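Local coordinates for core protein VP4 (Bluetongue virus, PDB 2JHP) that builds the 5' cap of viral RNA as a multifunctional capping enzyme inside the bluetongue virus core, at residues E13-H16 with I17-G21; E103-I106 with G107-I111. All coordinates share one frame; numbering follows the deposited sequence.

Interaction 1: residues E13-H16 with I17-G21; sequences ELSH and IVKDG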
loop_
_atom_site.group_PDB
_atom_site.type_symbol
_atom_site.label_atom_id
_atom_site.label_comp_id
_atom_site.label_asym_id
_atom_site.label_seq_id
_atom_site.Cartn_x
_atom_site.Cartn_y
_atom_site.Cartn_z
ATOM N N GLU A 13 25.983 14.209 19.180
ATOM C CA GLU A 13 26.305 15.516 18.587
ATOM C C GLU A 13 25.064 16.396 18.448
ATOM O O GLU A 13 25.162 17.584 18.147
ATOM C CB GLU A 13 27.023 15.346 17.232
ATOM C CG GLU A 13 26.118 15.116 16.008
ATOM C CD GLU A 13 25.485 13.715 15.915
ATOM O OE1 GLU A 13 25.638 12.881 16.841
ATOM O OE2 GLU A 13 24.818 13.448 14.892
ATOM N N LEU A 14 23.905 15.798 18.709
ATOM C CA LEU A 14 22.605 16.384 18.419
ATOM C C LEU A 14 21.851 16.622 19.724
ATOM O O LEU A 14 20.965 17.478 19.801
ATOM C CB LEU A 14 21.826 15.398 17.547
ATOM C CG LEU A 14 21.111 15.790 16.252
ATOM C CD1 LEU A 14 21.975 16.640 15.346
ATOM C CD2 LEU A 14 20.680 14.536 15.513
ATOM N N SER A 15 22.236 15.857 20.745
ATOM C CA SER A 15 21.579 15.828 22.055
ATOM C C SER A 15 21.305 17.192 22.704
ATOM O O SER A 15 20.321 17.347 23.427
ATOM C CB SER A 15 22.401 14.966 23.014
ATOM O OG SER A 15 22.038 15.210 24.359
ATOM N N HIS A 16 22.180 18.162 22.460
ATOM C CA HIS A 16 22.075 19.471 23.097
ATOM C C HIS A 16 20.890 20.310 22.596
ATOM O O HIS A 16 20.349 21.121 23.352
ATOM C CB HIS A 16 23.388 20.244 22.939
ATOM C CG HIS A 16 23.711 20.600 21.521
ATOM N ND1 HIS A 16 24.074 19.658 20.581
ATOM C CD2 HIS A 16 23.720 21.796 20.883
ATOM C CE1 HIS A 16 24.290 20.260 19.423
ATOM N NE2 HIS A 16 24.085 21.556 19.581
ATOM N N ILE A 17 20.494 20.109 21.337
ATOM C CA ILE A 17 19.396 20.875 20.713
ATOM C C ILE A 17 18.051 20.492 21.324
ATOM O O ILE A 17 17.158 21.329 21.509
ATOM C CB ILE A 17 19.309 20.627 19.183
ATOM C CG1 ILE A 17 20.699 20.575 18.550
ATOM C CG2 ILE A 17 18.448 21.703 18.508
ATOM C CD1 ILE A 17 20.769 19.687 17.327
ATOM N N VAL A 18 17.940 19.207 21.628
ATOM C CA VAL A 18 16.749 18.585 22.175
ATOM C C VAL A 18 16.332 19.185 23.517
ATOM O O VAL A 18 15.154 19.491 23.716
ATOM C CB VAL A 18 17.003 17.075 22.317
ATOM C CG1 VAL A 18 16.176 16.462 23.447
ATOM C CG2 VAL A 18 16.771 16.376 20.980
ATOM N N LYS A 19 17.301 19.371 24.415
ATOM C CA LYS A 19 17.038 19.818 25.790
ATOM C C LYS A 19 16.194 21.095 25.861
ATOM O O LYS A 19 15.499 21.328 26.850
ATOM C CB LYS A 19 18.351 20.002 26.561
ATOM C CG LYS A 19 19.104 18.711 26.888
ATOM C CD LYS A 19 20.559 19.010 27.302
ATOM C CE LYS A 19 21.400 17.732 27.406
ATOM N NZ LYS A 19 22.884 17.970 27.402
ATOM N N ASP A 20 16.238 21.895 24.797
ATOM C CA ASP A 20 15.593 23.210 24.769
ATOM C C ASP A 20 14.219 23.192 24.080
ATOM O O ASP A 20 13.674 24.244 23.737
ATOM C CB ASP A 20 16.529 24.209 24.076
ATOM C CG ASP A 20 16.364 25.629 24.586
ATOM O OD1 ASP A 20 16.054 25.825 25.783
ATOM O OD2 ASP A 20 16.559 26.559 23.777
ATOM N N GLY A 21 13.665 21.996 23.885
ATOM C CA GLY A 21 12.371 21.820 23.217
ATOM C C GLY A 21 11.217 21.720 24.199
ATOM O O GLY A 21 11.346 22.133 25.350
#
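Ile17 lays its CG1 over one face of the His16 imidazole, a CH-pi contact between neighbours in the short, weakly bonded helix 15-18 that follows strand 7-10 of the five-stranded parallel sheet. CG1 lies 3.8 Å from the centroid of the His16 ring and 16° off the ring normal, a little toward the rim and nearest, within the ring, to CE1 and NE2. The ring reaches this place because CG of His16 stands between its own backbone N and carbonyl carbon (chi1 66°), which swings the imidazole over the start of the next residue. The backbone N of Ile17 therefore also sits under the ring, 3.3 Å from His16 CG. The imidazole also meets the ring of His97, the two planes steeply inclined.

From the same isoleucine, CD1 runs back along the chain to Leu14, where it meets CD1 of Leu14 at 3.8 Å, the two side chains crossing obliquely. Ile17 also touches Met99 and Leu14 touches Phe102, so this pair forms the greasy side of the turn against helix 99-112. Strand 48-51 is met by other residues of the turn: Val18 packs on Tyr49, while Ser15 and Lys19 touch Tyr51. Lys19 stretches out beyond CG and passes alongside Ser15, its CE 4.0 Å from Ser15 OG, a van der Waals approach only.

A type I beta turn from Val18 to Gly21 ends the segment, closed by Gly21 N to Val18 O at 2.9 Å. One turn earlier, Ile17 N donates to Leu14 O at 3.1 Å, an i to i+3 bond; it is bent (150° at the hydrogen) and its donor lies above the carbonyl plane, while Ile17 CD1 lies 3.3 Å from the same Leu14 O.

Interaction 2: residues E103-I106 with G107-I111; sequences ENEI and GRRRI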
loop_
_atom_site.group_PDB
_atom_site.type_symbol
_atom_site.label_atom_id
_atom_site.label_comp_id
_atom_site.label_asym_id
_atom_site.label_seq_id
_atom_site.Cartn_x
_atom_site.Cartn_y
_atom_site.Cartn_z
ATOM N N GLU A 103 12.844 19.767 14.152
ATOM C CA GLU A 103 11.594 19.029 14.310
ATOM C C GLU A 103 10.870 18.800 12.977
ATOM O O GLU A 103 10.376 17.700 12.722
ATOM C CB GLU A 103 10.687 19.729 15.325
ATOM C CG GLU A 103 11.289 19.796 16.729
ATOM C CD GLU A 103 10.277 20.125 17.828
ATOM O OE1 GLU A 103 9.497 21.099 17.675
ATOM O OE2 GLU A 103 10.283 19.404 18.856
ATOM N N ASN A 104 10.813 19.841 12.137
ATOM C CA ASN A 104 10.256 19.743 10.777
ATOM C C ASN A 104 11.016 18.739 9.922
ATOM O O ASN A 104 10.425 18.067 9.076
ATOM C CB ASN A 104 10.273 21.102 10.077
ATOM C CG ASN A 104 9.354 22.131 10.731
ATOM O OD1 ASN A 104 9.805 23.192 11.140
ATOM N ND2 ASN A 104 8.067 21.831 10.800
ATOM N N GLU A 105 12.328 18.650 10.139
ATOM C CA GLU A 105 13.133 17.619 9.489
ATOM C C GLU A 105 12.664 16.225 9.893
ATOM O O GLU A 105 12.386 15.392 9.024
ATOM C CB GLU A 105 14.620 17.783 9.790
ATOM C CG GLU A 105 15.495 16.910 8.911
ATOM C CD GLU A 105 15.339 17.236 7.435
ATOM O OE1 GLU A 105 15.535 18.413 7.074
ATOM O OE2 GLU A 105 15.021 16.322 6.638
ATOM N N ILE A 106 12.563 15.987 11.202
ATOM C CA ILE A 106 12.007 14.737 11.726
ATOM C C ILE A 106 10.638 14.452 11.130
ATOM O O ILE A 106 10.400 13.372 10.597
ATOM C CB ILE A 106 11.902 14.722 13.266
ATOM C CG1 ILE A 106 13.270 15.000 13.909
ATOM C CG2 ILE A 106 11.342 13.386 13.741
ATOM C CD1 ILE A 106 13.261 14.990 15.434
ATOM N N GLY A 107 9.759 15.442 11.195
ATOM C CA GLY A 107 8.386 15.293 10.724
ATOM C C GLY A 107 8.241 14.951 9.258
ATOM O O GLY A 107 7.458 14.064 8.905
ATOM N N ARG A 108 8.981 15.655 8.401
ATOM C CA ARG A 108 8.963 15.362 6.963
ATOM C C ARG A 108 9.450 13.943 6.681
ATOM O O ARG A 108 8.756 13.164 6.001
ATOM C CB ARG A 108 9.796 16.373 6.164
ATOM C CG ARG A 108 9.234 17.776 6.141
ATOM C CD ARG A 108 10.048 18.661 5.227
ATOM N NE ARG A 108 10.098 20.035 5.721
ATOM C CZ ARG A 108 11.162 20.593 6.295
ATOM N NH1 ARG A 108 12.290 19.903 6.447
ATOM N NH2 ARG A 108 11.102 21.856 6.713
ATOM N N ARG A 109 10.621 13.593 7.218
ATOM C CA ARG A 109 11.153 12.244 7.007
ATOM C C ARG A 109 10.224 11.218 7.632
ATOM O O ARG A 109 10.030 10.132 7.108
ATOM C CB ARG A 109 12.575 12.090 7.545
ATOM C CG ARG A 109 13.072 10.643 7.508
ATOM C CD ARG A 109 13.636 10.208 6.159
ATOM N NE ARG A 109 15.068 10.493 6.127
ATOM C CZ ARG A 109 15.618 11.593 5.616
ATOM N NH1 ARG A 109 16.934 11.746 5.660
ATOM N NH2 ARG A 109 14.865 12.539 5.056
ATOM N N ARG A 110 9.598 11.591 8.737
ATOM C CA ARG A 110 8.607 10.728 9.365
ATOM C C ARG A 110 7.405 10.406 8.430
ATOM O O ARG A 110 6.966 9.251 8.348
ATOM C CB ARG A 110 8.141 11.358 10.663
ATOM C CG ARG A 110 7.738 10.362 11.657
ATOM C CD ARG A 110 8.693 10.319 12.800
ATOM N NE ARG A 110 8.131 10.869 14.030
ATOM C CZ ARG A 110 7.212 10.295 14.798
ATOM N NH1 ARG A 110 6.657 9.124 14.525
ATOM N NH2 ARG A 110 6.854 10.916 15.874
ATOM N N ILE A 111 6.893 11.418 7.728
ATOM C CA ILE A 111 5.820 11.211 6.747
ATOM C C ILE A 111 6.274 10.306 5.604
ATOM O O ILE A 111 5.506 9.466 5.128
ATOM C CB ILE A 111 5.264 12.546 6.172
ATOM C CG1 ILE A 111 4.468 13.302 7.244
ATOM C CG2 ILE A 111 4.389 12.269 4.936
ATOM C CD1 ILE A 111 3.954 14.664 6.797
#
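With chi1 at -168° Glu105 starts out opposite its backbone N, and a bend at chi2 (61°) turns the carboxylate toward Arg108, whose own chain bends at chi3. The two side chains cross at about a right angle, and Glu105 OE1 comes to the edge of the Arg108 guanidinium, near its plane, in a long salt bridge of 3.6 Å to NH1. One face of that guanidinium rests against the preceding turn: Asn104 O lies over it toward the rim, and Asn104 CB is 3.5 Å from NH2. Glu105 OE2 is 4.1 Å from Arg109 NH2 but well out of its guanidinium plane, so any attraction there is probably one of charge, with no N-H directed at the oxygen. Ile106 and Arg110 run side by side, CG2 of Ile106 lying 4.1 Å from Arg110 NE at the edge of the guanidinium; beyond it, NH1 and NH2 form salt bridges with Asp492 and Asp47. Underneath, four successive i to i+4 backbone bonds link the two turns, from Gly107 N to Glu103 O (2.8 Å) through Arg110 N to Ile106 O (2.7 Å). This ladder is that of a regular alpha-helix, here 99-112, with Ile106 buried and the Glu105-Arg108 pair toward the surface.

Interaction 1 comes first along the chain, on helix 15-18, and interaction 2 follows on helix 99-112. Their centres are 16 Å apart and their nearest atoms about 5 Å, so they do not touch directly. The beginning of helix 99-112 joins them: Met99 and Phe102 receive side chains from 13-21, and the next turns of the helix carry interaction 2. Strand 48-51 of the parallel sheet is a second shared neighbour, since Tyr49 meets Val18 and hydrogen-bonds Glu103. Helix 99-112 thus runs from the outlying turn toward the centre of the chain, and the Arg110 side chain lies about 11 Å from a bound guanine, not in contact with it.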